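Local coordinates for protein SusD homolog (Bacteroides thetaiotaomicron VPI-5482, PDB 3IV0) that probably binds glycans at the outer membrane of this gut bacterium, as other SusD-family proteins do, although its own ligand is not established, at residues F33-A36 with T37-R41; A98-D101 with A102-L106; A221-K224 with E225-R229; R421-G425 with E426-Y430. All coordinates share one frame; numbering follows the deposited sequence.

Contacts 1 and 2 lie on two helices packed against each other, 19-39 and 93-108, their centres about 17 Å apart; F33 of contact 1 meets A98 of contact 2. Contact 2 is a regular helical turn, mostly buried, whereas contact 1 is the widened C-terminal end of its helix, partly buried, with a methyl over a ring, stacked amides and a water bridge. Contact 3 is the surface case, a helix start some 32 Å from contact 1 between centres, on the opposite side of the chain's centre. Contact 4, nearest the centre of the chain, is buried, and there a glycine-rich turn brings in a glutamate tied to basic residues.

Contact 1: F33-A36 with T37-R41; sequences FRNA and TMSQR
The C-terminal end of helix 19-39 widens into a pi-type turn, in which F33 and N35 meet T37, S39 and Q40. R34 O accepts two backbone donors from opposite faces of its carbonyl plane, M38 N at 2.9 Å and S39 N at 3.0 Å; the second spans five residues, the spacing of a pi-helical bond. N35 O repeats that spacing, taking Q40 N at 2.9 Å in the carbonyl plane on a lone pair. T37 turns its hydroxyl back along the helix: a chi1 of 53° sets OG1 astride the backbone N and C, and it gives its proton to F33 O at 2.8 Å. The same torsion lays methyl CG2 over one face of the F33 ring, a CH-pi contact 4.0 Å from the centroid, while F137 of helix 117-142 meets F33 edge-to-face. At this helix terminus the amides of N35 and Q40 stack with planes 11° apart, and Q40 OE1 lies 3.3 Å from N35 CB. S39 OG rests against the aliphatic part of R34, whose guanidinium is engaged by N31 and E276. Past the last turn, in the R41 conformer described, a water accepts from R41 NH1 and donates to A36 O at 2.7 Å, bridging the backbone to a guanidinium that also forms a salt bridge with D93 of helix 93-108.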
loop_
_atom_site.group_PDB
_atom_site.type_symbol
_atom_site.label_atom_id
_atom_site.label_comp_id
_atom_site.label_asym_id
_atom_site.label_seq_id
_atom_site.Cartn_x
_atom_site.Cartn_y
_atom_site.Cartn_z
ATOM N N PHE A 33 -1.862 10.498 -8.182
ATOM C CA PHE A 33 -1.441 9.428 -7.280
ATOM C C PHE A 33 -1.658 8.085 -7.968
ATOM O O PHE A 33 -0.807 7.196 -7.871
ATOM C CB PHE A 33 -2.227 9.503 -5.997
ATOM C CG PHE A 33 -1.770 8.518 -4.968
ATOM C CD1 PHE A 33 -0.656 8.786 -4.171
ATOM C CD2 PHE A 33 -2.411 7.327 -4.804
ATOM C CE1 PHE A 33 -0.238 7.867 -3.209
ATOM C CE2 PHE A 33 -1.979 6.413 -3.858
ATOM C CZ PHE A 33 -0.890 6.696 -3.079
ATOM N N ARG A 34 -2.764 7.911 -8.665
ATOM C CA ARG A 34 -3.029 6.697 -9.409
ATOM C C ARG A 34 -1.959 6.496 -10.476
ATOM O O ARG A 34 -1.487 5.372 -10.705
ATOM C CB ARG A 34 -4.403 6.758 -10.038
ATOM C CG ARG A 34 -4.685 5.606 -10.989
ATOM C CD ARG A 34 -6.125 5.553 -11.367
ATOM N NE ARG A 34 -6.581 6.793 -11.977
ATOM C CZ ARG A 34 -7.858 7.135 -12.079
ATOM N NH1 ARG A 34 -8.812 6.354 -11.626
ATOM N NH2 ARG A 34 -8.168 8.299 -12.669
ATOM N N ASN A 35 -1.605 7.545 -11.212
ATOM C CA ASN A 35 -0.549 7.429 -12.210
ATOM C C ASN A 35 0.775 6.993 -11.617
ATOM O O ASN A 35 1.478 6.172 -12.232
ATOM C CB ASN A 35 -0.400 8.746 -12.982
ATOM C CG ASN A 35 -1.484 8.944 -14.010
ATOM O OD1 ASN A 35 -2.093 8.003 -14.471
ATOM N ND2 ASN A 35 -1.705 10.214 -14.374
ATOM N N ALA A 36 1.124 7.556 -10.460
ATOM C CA ALA A 36 2.406 7.255 -9.819
ATOM C C ALA A 36 2.492 5.826 -9.327
ATOM O O ALA A 36 3.603 5.274 -9.232
ATOM C CB ALA A 36 2.605 8.180 -8.663
ATOM N N THR A 37 1.373 5.235 -8.959
ATOM C CA THR A 37 1.364 3.936 -8.281
ATOM C C THR A 37 0.990 2.760 -9.153
ATOM O O THR A 37 1.507 1.656 -8.935
ATOM C CB THR A 37 0.389 3.980 -7.094
ATOM O OG1 THR A 37 -0.879 4.440 -7.546
ATOM C CG2 THR A 37 0.909 4.870 -5.964
HETATM N N MSE A 38 0.086 2.992 -10.129
HETATM C CA MSE A 38 -0.606 1.954 -10.918
HETATM C C MSE A 38 -0.677 2.158 -12.415
HETATM O O MSE A 38 -0.712 1.161 -13.135
HETATM C CB MSE A 38 -2.045 1.762 -10.399
HETATM C CG MSE A 38 -2.198 1.379 -8.913
HETATM SE SE MSE A 38 -1.408 -0.329 -8.437
HETATM C CE MSE A 38 -2.517 -1.443 -9.566
ATOM N N SER A 39 -0.877 3.391 -12.864
ATOM C CA SER A 39 -1.285 3.606 -14.246
ATOM C C SER A 39 -0.174 4.032 -15.171
ATOM O O SER A 39 -0.280 3.759 -16.365
ATOM C CB SER A 39 -2.491 4.546 -14.315
ATOM O OG SER A 39 -3.635 3.936 -13.757
ATOM N N GLN A 40 0.857 4.690 -14.658
ATOM C CA GLN A 40 2.007 5.060 -15.478
ATOM C C GLN A 40 3.275 4.306 -15.073
ATOM O O GLN A 40 4.271 4.406 -15.768
ATOM C CB GLN A 40 2.238 6.584 -15.437
ATOM C CG GLN A 40 1.107 7.401 -16.130
ATOM C CD GLN A 40 1.263 8.963 -16.103
ATOM O OE1 GLN A 40 1.913 9.558 -15.238
ATOM N NE2 GLN A 40 0.607 9.623 -17.060
ATOM N N ARG A 41 3.250 3.688 -13.880
ATOM C CA ARG A 41 4.369 2.879 -13.318
ATOM C C ARG A 41 3.769 1.721 -12.526
ATOM O O ARG A 41 2.759 1.903 -11.846
ATOM C CB ARG A 41 5.220 3.671 -12.315
ATOM C CG ARG A 41 6.025 4.780 -12.855
ATOM C CD ARG A 41 5.226 6.090 -12.912
ATOM N NE ARG A 41 5.959 7.159 -13.590
ATOM C CZ ARG A 41 6.887 7.910 -12.994
ATOM N NH1 ARG A 41 7.177 7.715 -11.717
ATOM N NH2 ARG A 41 7.545 8.849 -13.675
HETATM O O HOH W 1 5.878 6.633 -9.500
#

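Contact 2: A98-D101 with A102-L106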
loop_
_atom_site.group_PDB
_atom_site.type_symbol
_atom_site.label_atom_id
_atom_site.label_comp_id
_atom_site.label_asym_id
_atom_site.label_seq_id
_atom_site.Cartn_x
_atom_site.Cartn_y
_atom_site.Cartn_z
ATOM N N ALA A 98 1.174 15.345 -7.628
ATOM C CA ALA A 98 0.109 15.263 -6.655
ATOM C C ALA A 98 0.323 16.209 -5.487
ATOM O O ALA A 98 -0.586 16.925 -5.067
ATOM C CB ALA A 98 -0.065 13.795 -6.168
ATOM N N ILE A 99 1.523 16.168 -4.934
ATOM C CA ILE A 99 1.862 17.009 -3.776
ATOM C C ILE A 99 1.724 18.491 -4.105
ATOM O O ILE A 99 1.132 19.256 -3.346
ATOM C CB ILE A 99 3.274 16.670 -3.225
ATOM C CG1 ILE A 99 3.262 15.298 -2.531
ATOM C CG2 ILE A 99 3.795 17.750 -2.294
ATOM C CD1 ILE A 99 4.651 14.670 -2.470
ATOM N N GLN A 100 2.271 18.896 -5.241
ATOM C CA GLN A 100 2.219 20.304 -5.616
ATOM C C GLN A 100 0.783 20.747 -5.914
ATOM O O GLN A 100 0.406 21.872 -5.583
ATOM C CB GLN A 100 3.147 20.594 -6.803
ATOM C CG GLN A 100 2.927 21.953 -7.479
ATOM C CD GLN A 100 3.308 23.155 -6.612
ATOM O OE1 GLN A 100 2.473 23.731 -5.895
ATOM N NE2 GLN A 100 4.568 23.560 -6.702
ATOM N N ASP A 101 -0.034 19.903 -6.540
ATOM C CA ASP A 101 -1.436 20.243 -6.745
ATOM C C ASP A 101 -2.203 20.320 -5.434
ATOM O O ASP A 101 -3.073 21.197 -5.250
ATOM C CB ASP A 101 -2.072 19.347 -7.785
ATOM C CG ASP A 101 -1.552 19.656 -9.190
ATOM O OD1 ASP A 101 -0.959 20.751 -9.405
ATOM O OD2 ASP A 101 -1.714 18.818 -10.083
ATOM N N ALA A 102 -1.906 19.441 -4.475
ATOM C CA ALA A 102 -2.495 19.574 -3.148
ATOM C C ALA A 102 -2.119 20.911 -2.541
ATOM O O ALA A 102 -2.958 21.579 -1.951
ATOM C CB ALA A 102 -2.067 18.400 -2.206
ATOM N N ASN A 103 -0.847 21.266 -2.633
ATOM C CA ASN A 103 -0.393 22.552 -2.107
ATOM C C ASN A 103 -1.159 23.709 -2.740
ATOM O O ASN A 103 -1.560 24.660 -2.045
ATOM C CB ASN A 103 1.114 22.717 -2.315
ATOM C CG ASN A 103 1.957 21.758 -1.463
ATOM O OD1 ASN A 103 1.488 21.214 -0.468
ATOM N ND2 ASN A 103 3.207 21.596 -1.832
ATOM N N ILE A 104 -1.359 23.642 -4.052
ATOM C CA ILE A 104 -2.116 24.662 -4.763
ATOM C C ILE A 104 -3.543 24.727 -4.281
ATOM O O ILE A 104 -4.050 25.798 -3.967
ATOM C CB ILE A 104 -2.045 24.460 -6.279
ATOM C CG1 ILE A 104 -0.632 24.755 -6.788
ATOM C CG2 ILE A 104 -3.113 25.331 -6.999
ATOM C CD1 ILE A 104 -0.317 24.232 -8.139
ATOM N N LEU A 105 -4.234 23.602 -4.235
ATOM C CA LEU A 105 -5.622 23.618 -3.767
ATOM C C LEU A 105 -5.700 24.241 -2.379
ATOM O O LEU A 105 -6.584 25.067 -2.087
ATOM C CB LEU A 105 -6.220 22.194 -3.780
ATOM C CG LEU A 105 -7.685 22.086 -3.331
ATOM C CD1 LEU A 105 -8.417 20.892 -3.957
ATOM C CD2 LEU A 105 -7.820 21.968 -1.832
ATOM N N LEU A 106 -4.802 23.861 -1.490
ATOM C CA LEU A 106 -4.885 24.356 -0.123
ATOM C C LEU A 106 -4.654 25.886 -0.089
ATOM O O LEU A 106 -5.260 26.586 0.730
ATOM C CB LEU A 106 -3.913 23.605 0.797
ATOM C CG LEU A 106 -4.315 22.146 1.018
ATOM C CD1 LEU A 106 -3.121 21.360 1.573
ATOM C CD2 LEU A 106 -5.534 22.075 1.939
#
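Q100, in the conformer described, carries CG trans to its backbone N (chi1 166°) and then bends at chi2 (68°), which swings its amide forward along the helix onto I104. The isoleucine meets it with CG1 beside its own backbone N, opposite the carbonyl carbon. The two side chains cross at a slant, and Q100 OE1 comes to 3.4 Å from I104 CG1, with the terminal methyl CD1 a little farther off. This is a polar oxygen laid against an aliphatic branch, a van der Waals contact. CD1 is shared with a second neighbour: D101 runs alongside I104, pointing the same way, and D101 OD1 lies 3.8 Å from I104 CD1. I104 CD1 thus touches both the glutamine and the aspartate of the preceding turn.

Another i to i+4 pair, one residue earlier, is arranged differently. I99 and N103 lie side by side, with I99 CG2 3.9 Å from N103 ND2. The amide of N103 lies by I99 O and is held firmly at OD1, by R131 of helix 117-142, and weakly at ND2, by the backbone of Y148.

Four successive backbone bonds carry these side chains, including N103 N to I99 O and L105 N to D101 O, each 2.9 Å long. The last is nearly straight at its hydrogen, 173°. A98 touches both helix 19-39 and helix 117-142; L105 meets the first, I99 and L106 the second. Such unbroken i to i+4 bonding is that of a regular alpha-helix, here packed against helices 19-39 and 117-142 in the largely helical SusD-family fold.

Contact 3: A221-K224 with E225-R229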
loop_
_atom_site.group_PDB
_atom_site.type_symbol
_atom_site.label_atom_id
_atom_site.label_comp_id
_atom_site.label_asym_id
_atom_site.label_seq_id
_atom_site.Cartn_x
_atom_site.Cartn_y
_atom_site.Cartn_z
ATOM N N ALA A 221 13.353 5.030 16.687
ATOM C CA ALA A 221 13.052 4.031 17.692
ATOM C C ALA A 221 13.127 4.525 19.127
ATOM O O ALA A 221 12.511 3.934 20.011
ATOM C CB ALA A 221 13.948 2.830 17.513
ATOM N N GLN A 222 13.857 5.586 19.390
ATOM C CA GLN A 222 13.910 6.048 20.783
ATOM C C GLN A 222 12.535 6.446 21.281
ATOM O O GLN A 222 12.282 6.430 22.493
ATOM C CB GLN A 222 14.857 7.230 20.948
ATOM C CG GLN A 222 14.399 8.482 20.299
ATOM N N ASN A 223 11.602 6.765 20.373
ATOM C CA ASN A 223 10.263 7.196 20.709
ATOM C C ASN A 223 9.214 6.125 20.353
ATOM O O ASN A 223 8.032 6.423 20.263
ATOM C CB ASN A 223 9.943 8.521 20.017
ATOM C CG ASN A 223 10.853 9.630 20.479
ATOM O OD1 ASN A 223 11.545 10.290 19.677
ATOM N ND2 ASN A 223 10.878 9.835 21.783
ATOM N N LYS A 224 9.643 4.889 20.200
ATOM C CA LYS A 224 8.722 3.863 19.753
ATOM C C LYS A 224 7.532 3.622 20.693
ATOM O O LYS A 224 6.439 3.325 20.238
ATOM C CB LYS A 224 9.475 2.600 19.426
ATOM C CG LYS A 224 10.047 1.824 20.621
ATOM C CD LYS A 224 10.816 0.596 20.167
ATOM C CE LYS A 224 11.129 -0.321 21.324
ATOM N NZ LYS A 224 12.077 0.294 22.299
ATOM N N GLU A 225 7.711 3.753 22.000
ATOM C CA GLU A 225 6.573 3.559 22.894
ATOM C C GLU A 225 5.450 4.528 22.587
ATOM O O GLU A 225 4.294 4.119 22.521
ATOM C CB GLU A 225 7.032 3.670 24.360
ATOM C CG GLU A 225 5.911 3.803 25.413
ATOM C CD GLU A 225 6.490 3.868 26.838
ATOM O OE1 GLU A 225 6.668 2.801 27.455
ATOM O OE2 GLU A 225 6.797 4.985 27.311
ATOM N N GLN A 226 5.751 5.800 22.376
ATOM C CA GLN A 226 4.755 6.746 22.010
ATOM C C GLN A 226 4.118 6.424 20.651
ATOM O O GLN A 226 2.935 6.565 20.500
ATOM C CB GLN A 226 5.293 8.183 21.983
ATOM C CG GLN A 226 4.210 9.219 21.790
ATOM C CD GLN A 226 3.142 9.173 22.886
ATOM O OE1 GLN A 226 3.460 9.354 24.060
ATOM N NE2 GLN A 226 1.884 8.906 22.514
ATOM N N TYR A 227 4.919 6.050 19.664
ATOM C CA TYR A 227 4.311 5.725 18.365
ATOM C C TYR A 227 3.358 4.540 18.477
ATOM O O TYR A 227 2.265 4.559 17.901
ATOM C CB TYR A 227 5.405 5.473 17.320
ATOM C CG TYR A 227 6.323 6.682 17.097
ATOM C CD1 TYR A 227 5.807 7.932 16.868
ATOM C CD2 TYR A 227 7.718 6.541 17.092
ATOM C CE1 TYR A 227 6.648 9.039 16.671
ATOM C CE2 TYR A 227 8.540 7.654 16.905
ATOM C CZ TYR A 227 7.991 8.873 16.710
ATOM O OH TYR A 227 8.791 9.991 16.503
ATOM N N TYR A 228 3.744 3.498 19.193
ATOM C CA TYR A 228 2.853 2.376 19.402
ATOM C C TYR A 228 1.597 2.800 20.158
ATOM O O TYR A 228 0.497 2.398 19.806
ATOM C CB TYR A 228 3.567 1.239 20.149
ATOM C CG TYR A 228 4.484 0.366 19.314
ATOM C CD1 TYR A 228 4.061 -0.232 18.134
ATOM C CD2 TYR A 228 5.759 0.043 19.769
ATOM C CE1 TYR A 228 4.881 -1.098 17.437
ATOM C CE2 TYR A 228 6.576 -0.810 19.071
ATOM C CZ TYR A 228 6.140 -1.395 17.905
ATOM O OH TYR A 228 6.962 -2.272 17.216
ATOM N N ARG A 229 1.731 3.652 21.163
ATOM C CA ARG A 229 0.561 4.164 21.847
ATOM C C ARG A 229 -0.359 4.929 20.918
ATOM O O ARG A 229 -1.598 4.907 21.037
ATOM C CB ARG A 229 0.980 5.021 23.063
ATOM C CG ARG A 229 1.466 4.219 24.232
ATOM C CD ARG A 229 1.844 5.152 25.387
ATOM N NE ARG A 229 2.274 4.373 26.536
ATOM C CZ ARG A 229 2.873 4.891 27.598
ATOM N NH1 ARG A 229 3.105 6.197 27.666
ATOM N NH2 ARG A 229 3.237 4.101 28.593
HETATM O O HOH W 2 10.136 4.584 23.511
#
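K224, N223 and Y227 carry most of this contact, where a loop turns into the start of helix 224-238. N223 stands at the N-cap position, but its part is played by the backbone carbonyl and CB, since its side chain makes no capping bond. N223 O accepts from Y227 N at 3.2 Å, the donor lying in the carbonyl plane and the N-H pointing nearly straight at it (165°). The Y227 ring then lies back against the same residue, meeting its carbonyl obliquely: CG is beside its own backbone N (chi1 -60°), which brings Y227 CE2 to 3.5 Å from N223 CB and CD2 to 3.2 Å from N223 O. The phenol tip continues past N223, and its hydroxyl is hydrogen-bonded to D220 and Q167, so both ends of the tyrosine are fixed around the helix start.

K224 has its CG flanked by both backbone neighbours of CA (chi1 71°), which brings K224 CG to 3.3 Å from E225 N. Its carbonyl accepts Y228 N at 2.9 Å, nearly along the C=O axis. The Y228 ring approaches the same oxygen obliquely, with CD2 3.4 Å from K224 O. In the first turn, a water accepts from E225 N and donates to Q222 O at 3.0 Å, linking the 3-10 segment to the helix.

The exposed side of the turn holds K224, E225 and Q226. On its inner side, Y227 packs on N213 and L216 of helix 202-219, while Y228 packs on L214 and V217 of that helix and on A377, A380 and L381 of helix 367-381.

Contact 4: R421-G425 with E426-Y430; sequences RELIG and EGHYY
L423 meets E426 through backbone hydrogen bonding and side-chain packing. The direct bond runs from E426 N to L423 O at 2.9 Å, closing a type II beta turn. The same carbonyl takes a second proton from a water 2.8 Å from L423 O; this water accepts from H428 N at 3.0 Å, so the turn is tied to the residues leading into helix 429-436.

Van der Waals contacts spread from L423. The backbone turn brings E426 CB to 3.3 Å from L423 O. From there CG sits beside the backbone N of E426 (chi1 -63°) and the chain runs extended, which lays the carboxylate across L423, the two side chains at about a right angle and L423 CD2 3.8 Å from E426 OE1, with OE2 nearly as close. The other methyl, L423 CD1, slants against the imidazole of H428, 4.0 Å from H428 CD2.

Charge dominates the far end of E426. Its OE2 is 3.3 Å from E422 O, an acceptor beside an acceptor, and 5.7 Å from the like-charged E422 OE2. Basic residues probably offset this crowding: K343 and R366 form salt bridges to E426, and R366 also reaches E422, which has R319 and R398 as further partners. K343 NZ additionally bonds to I424 O.

Backbone conformation completes the arrangement. G425 and G427 both have positive phi (85° and 88°), a region of backbone angles that glycine occupies readily. A type II turn with glycine at its third position, joining helix 408-422 to helix 429-436, is the classic motif here, set in the buried interior of the SusD-family region.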
loop_
_atom_site.group_PDB
_atom_site.type_symbol
_atom_site.label_atom_id
_atom_site.label_comp_id
_atom_site.label_asym_id
_atom_site.label_seq_id
_atom_site.Cartn_x
_atom_site.Cartn_y
_atom_site.Cartn_z
ATOM N N ARG A 421 -0.131 -13.595 5.392
ATOM C CA ARG A 421 -1.180 -14.420 4.777
ATOM C C ARG A 421 -2.317 -13.565 4.251
ATOM O O ARG A 421 -2.765 -13.718 3.104
ATOM C CB ARG A 421 -1.782 -15.378 5.796
ATOM C CG ARG A 421 -0.915 -16.581 6.158
ATOM C CD ARG A 421 -1.645 -17.473 7.172
ATOM N NE ARG A 421 -1.546 -17.017 8.539
ATOM C CZ ARG A 421 -0.515 -17.243 9.334
ATOM N NH1 ARG A 421 0.506 -17.962 8.908
ATOM N NH2 ARG A 421 -0.511 -16.768 10.559
ATOM N N GLU A 422 -2.819 -12.666 5.092
ATOM C CA GLU A 422 -4.022 -11.917 4.782
ATOM C C GLU A 422 -3.831 -10.933 3.631
ATOM O O GLU A 422 -4.725 -10.773 2.797
ATOM C CB GLU A 422 -4.488 -11.168 6.020
ATOM C CG GLU A 422 -5.755 -10.387 5.846
ATOM C CD GLU A 422 -6.953 -11.245 5.560
ATOM O OE1 GLU A 422 -6.971 -12.459 5.906
ATOM O OE2 GLU A 422 -7.944 -10.744 4.989
ATOM N N LEU A 423 -2.649 -10.316 3.551
ATOM C CA LEU A 423 -2.434 -9.210 2.630
ATOM C C LEU A 423 -1.588 -9.523 1.430
ATOM O O LEU A 423 -1.236 -8.632 0.658
ATOM C CB LEU A 423 -1.858 -8.020 3.371
ATOM C CG LEU A 423 -2.672 -7.508 4.555
ATOM C CD1 LEU A 423 -1.924 -6.405 5.336
ATOM C CD2 LEU A 423 -4.069 -6.979 4.158
ATOM N N ILE A 424 -1.355 -10.802 1.178
ATOM C CA ILE A 424 -0.547 -11.172 0.041
ATOM C C ILE A 424 -1.099 -10.563 -1.234
ATOM O O ILE A 424 -2.280 -10.650 -1.520
ATOM C CB ILE A 424 -0.405 -12.732 -0.064
ATOM C CG1 ILE A 424 0.616 -13.049 -1.169
ATOM C CG2 ILE A 424 -1.762 -13.444 -0.281
ATOM C CD1 ILE A 424 1.086 -14.528 -1.155
ATOM N N GLY A 425 -0.214 -9.940 -2.002
ATOM C CA GLY A 425 -0.603 -9.331 -3.270
ATOM C C GLY A 425 -1.164 -7.923 -3.174
ATOM O O GLY A 425 -1.543 -7.373 -4.200
ATOM N N GLU A 426 -1.204 -7.328 -1.970
ATOM C CA GLU A 426 -1.773 -5.998 -1.773
ATOM C C GLU A 426 -0.714 -4.914 -1.550
ATOM O O GLU A 426 -1.064 -3.781 -1.219
ATOM C CB GLU A 426 -2.800 -6.009 -0.633
ATOM C CG GLU A 426 -4.003 -6.919 -0.955
ATOM C CD GLU A 426 -4.931 -7.100 0.205
ATOM O OE1 GLU A 426 -5.493 -6.102 0.704
ATOM O OE2 GLU A 426 -5.145 -8.248 0.642
ATOM N N GLY A 427 0.553 -5.228 -1.698
ATOM C CA GLY A 427 1.599 -4.215 -1.667
ATOM C C GLY A 427 2.154 -3.891 -0.303
ATOM O O GLY A 427 2.778 -2.834 -0.154
ATOM N N HIS A 428 1.967 -4.770 0.666
ATOM C CA HIS A 428 2.444 -4.584 2.019
ATOM C C HIS A 428 3.677 -5.392 2.386
ATOM O O HIS A 428 4.364 -5.016 3.305
ATOM C CB HIS A 428 1.336 -4.881 3.023
ATOM C CG HIS A 428 0.221 -3.899 2.982
ATOM N ND1 HIS A 428 0.347 -2.644 3.545
ATOM C CD2 HIS A 428 -0.989 -3.949 2.386
ATOM C CE1 HIS A 428 -0.782 -1.979 3.321
ATOM N NE2 HIS A 428 -1.606 -2.745 2.637
ATOM N N TYR A 429 3.920 -6.518 1.741
ATOM C CA TYR A 429 4.948 -7.450 2.137
ATOM C C TYR A 429 6.288 -6.799 2.400
ATOM O O TYR A 429 6.845 -6.893 3.507
ATOM C CB TYR A 429 5.071 -8.524 1.062
ATOM C CG TYR A 429 6.303 -9.389 1.206
ATOM C CD1 TYR A 429 6.382 -10.373 2.191
ATOM C CD2 TYR A 429 7.358 -9.238 0.325
ATOM C CE1 TYR A 429 7.559 -11.171 2.297
ATOM C CE2 TYR A 429 8.523 -10.000 0.430
ATOM C CZ TYR A 429 8.592 -10.979 1.374
ATOM O OH TYR A 429 9.789 -11.711 1.415
ATOM N N TYR A 430 6.836 -6.144 1.379
ATOM C CA TYR A 430 8.174 -5.626 1.518
ATOM C C TYR A 430 8.233 -4.528 2.567
ATOM O O TYR A 430 9.170 -4.439 3.352
ATOM C CB TYR A 430 8.716 -5.126 0.171
ATOM C CG TYR A 430 10.050 -4.481 0.316
ATOM C CD1 TYR A 430 11.205 -5.228 0.470
ATOM C CD2 TYR A 430 10.163 -3.123 0.339
ATOM C CE1 TYR A 430 12.436 -4.609 0.607
ATOM C CE2 TYR A 430 11.360 -2.498 0.472
ATOM C CZ TYR A 430 12.515 -3.239 0.620
ATOM O OH TYR A 430 13.752 -2.650 0.755
HETATM O O HOH W 3 1.413 -7.679 0.699
#